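Conserved hypothetical secreted protein (Helicobacter pylori, PDB 4RNZ) is a cell shape-determining protein that probably acts as a zinc-dependent M23 metalloendopeptidase on the peptidoglycan of the bacterial wall. Local coordinates at residues Y264-A269 / G297-F302. Sequence-based numbering, arbitrary orientation.
With ZN (zinc ion), chain B.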
loop_
_atom_site.group_PDB
_atom_site.type_symbol
_atom_site.label_atom_id
_atom_site.label_comp_id
_atom_site.label_asym_id
_atom_site.label_seq_id
_atom_site.Cartn_x
_atom_site.Cartn_y
_atom_site.Cartn_z
ATOM N N TYR A 264 12.456 5.038 -6.581
ATOM C CA TYR A 264 13.838 5.490 -6.476
ATOM C C TYR A 264 13.936 6.862 -7.101
ATOM O O TYR A 264 13.944 6.963 -8.324
ATOM C CB TYR A 264 14.729 4.550 -7.278
ATOM C CG TYR A 264 14.652 3.118 -6.846
ATOM C CD1 TYR A 264 13.636 2.296 -7.296
ATOM C CD2 TYR A 264 15.604 2.586 -5.997
ATOM C CE1 TYR A 264 13.560 0.963 -6.892
ATOM C CE2 TYR A 264 15.543 1.266 -5.595
ATOM C CZ TYR A 264 14.529 0.454 -6.056
ATOM O OH TYR A 264 14.466 -0.848 -5.634
ATOM N N ALA A 265 14.022 7.908 -6.281
ATOM C CA ALA A 265 13.862 9.277 -6.765
ATOM C C ALA A 265 15.082 10.162 -6.528
ATOM O O ALA A 265 15.936 9.876 -5.685
ATOM C CB ALA A 265 12.628 9.921 -6.129
ATOM N N HIS A 266 15.076 11.267 -7.272
ATOM C CA HIS A 266 16.101 12.285 -7.319
ATOM C C HIS A 266 17.328 11.849 -8.119
ATOM O O HIS A 266 18.429 12.266 -7.817
ATOM C CB HIS A 266 16.505 12.754 -5.915
ATOM C CG HIS A 266 15.356 13.274 -5.107
ATOM N ND1 HIS A 266 14.665 14.413 -5.450
ATOM C CD2 HIS A 266 14.766 12.801 -3.985
ATOM C CE1 HIS A 266 13.701 14.621 -4.573
ATOM N NE2 HIS A 266 13.738 13.652 -3.679
ATOM N N MET A 267 17.138 11.039 -9.143
ATOM C CA MET A 267 18.261 10.508 -9.883
ATOM C C MET A 267 18.867 11.594 -10.780
ATOM O O MET A 267 18.161 12.496 -11.226
ATOM C CB MET A 267 17.826 9.332 -10.740
ATOM C CG MET A 267 17.319 8.140 -9.969
ATOM S SD MET A 267 17.342 6.714 -11.045
ATOM C CE MET A 267 16.459 5.612 -9.960
ATOM N N SER A 268 20.176 11.507 -11.031
ATOM C CA SER A 268 20.828 12.374 -12.018
ATOM C C SER A 268 20.719 11.731 -13.386
ATOM O O SER A 268 20.756 12.427 -14.394
ATOM C CB SER A 268 22.288 12.678 -11.655
ATOM O OG SER A 268 23.026 11.491 -11.429
ATOM N N ALA A 269 20.515 10.418 -13.436
ATOM C CA ALA A 269 20.451 9.702 -14.714
ATOM C C ALA A 269 19.897 8.301 -14.530
ATOM O O ALA A 269 20.067 7.694 -13.462
ATOM C CB ALA A 269 21.851 9.618 -15.333
ATOM N N GLY A 297 22.830 17.819 0.557
ATOM C CA GLY A 297 22.716 17.985 -0.892
ATOM C C GLY A 297 22.103 16.785 -1.608
ATOM O O GLY A 297 20.897 16.559 -1.512
ATOM N N PRO A 298 22.915 16.017 -2.356
ATOM C CA PRO A 298 22.337 14.888 -3.094
ATOM C C PRO A 298 21.854 13.758 -2.172
ATOM O O PRO A 298 22.452 13.501 -1.136
ATOM C CB PRO A 298 23.485 14.426 -3.996
ATOM C CG PRO A 298 24.723 14.918 -3.328
ATOM C CD PRO A 298 24.353 16.184 -2.629
ATOM N N HIS A 299 20.739 13.140 -2.532
ATOM C CA HIS A 299 20.239 11.949 -1.831
ATOM C C HIS A 299 19.359 11.104 -2.745
ATOM O O HIS A 299 18.851 11.578 -3.750
ATOM C CB HIS A 299 19.456 12.340 -0.553
ATOM C CG HIS A 299 18.175 13.074 -0.819
ATOM N ND1 HIS A 299 18.145 14.368 -1.289
ATOM C CD2 HIS A 299 16.877 12.695 -0.685
ATOM C CE1 HIS A 299 16.887 14.755 -1.438
ATOM N NE2 HIS A 299 16.099 13.758 -1.076
ATOM N N LEU A 300 19.227 9.833 -2.406
ATOM C CA LEU A 300 18.242 8.942 -3.022
ATOM C C LEU A 300 17.045 8.902 -2.078
ATOM O O LEU A 300 17.197 8.588 -0.904
ATOM C CB LEU A 300 18.814 7.537 -3.181
ATOM C CG LEU A 300 17.791 6.451 -3.536
ATOM C CD1 LEU A 300 17.214 6.735 -4.914
ATOM C CD2 LEU A 300 18.442 5.099 -3.451
ATOM N N HIS A 301 15.864 9.214 -2.591
ATOM C CA HIS A 301 14.643 8.924 -1.862
ATOM C C HIS A 301 14.206 7.518 -2.299
ATOM O O HIS A 301 13.965 7.297 -3.486
ATOM C CB HIS A 301 13.563 9.961 -2.159
ATOM C CG HIS A 301 12.224 9.591 -1.610
ATOM N ND1 HIS A 301 11.724 10.149 -0.461
ATOM C CD2 HIS A 301 11.311 8.683 -2.017
ATOM C CE1 HIS A 301 10.547 9.610 -0.187
ATOM N NE2 HIS A 301 10.273 8.716 -1.119
ATOM N N PHE A 302 14.127 6.588 -1.342
ATOM C CA PHE A 302 13.762 5.193 -1.586
ATOM C C PHE A 302 12.438 4.910 -0.908
ATOM O O PHE A 302 12.338 4.975 0.314
ATOM C CB PHE A 302 14.850 4.230 -1.069
ATOM C CG PHE A 302 14.532 2.739 -1.241
ATOM C CD1 PHE A 302 14.050 2.227 -2.439
ATOM C CD2 PHE A 302 14.719 1.861 -0.188
ATOM C CE1 PHE A 302 13.774 0.875 -2.589
ATOM C CE2 PHE A 302 14.459 0.515 -0.330
ATOM C CZ PHE A 302 13.967 0.018 -1.530
HETATM ZN ZN ZN B . 12.385 11.402 0.973
HETATM O O HOH W 1 19.010 10.184 -6.189
#
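Two antiparallel strands of the M23 peptidase core, 260-267 and 299-306, meet here at the zinc site, with the ligand His301 on the second strand. Ala265 and His301 form a hydrogen-bonded pair: Ala265 N reaches His301 O at 2.9 Å, whereas the return bond from His301 N to Ala265 O is longer, 3.2 Å. Beyond this pair a water bridges the strands, hydrogen-bonded to Ala265 O and His299 O. On the face shared by Ala265 and His301, the imidazole of His301, CG anti to the backbone N (chi1 171°), binds zinc through ND1 at 2.0 Å; Glu34, His219 and Asp223 complete the site. His266 follows where the chain turns a corner. Its CD2 lies 3.3 Å from His299 NE2, and His299 CE1 sits over one face of the His266 ring, offset toward the rim, with the planes at 45°. His301 CB meets the ring edge of His266. Hydrogen bonds from ND1 to Thr292 O and between NE2 and Glu34 OE1 fix this ring's rotation and tie it to a zinc ligand. On the other face Tyr264 and Phe302 lie side by side, CE2 of Tyr264 3.5 Å from CE1 of Phe302. His299 and His301, one residue apart on one strand with His301 as the metal ligand, and His266 across from them match the HxH motif and accompanying histidine of LAS-type M23 peptidases.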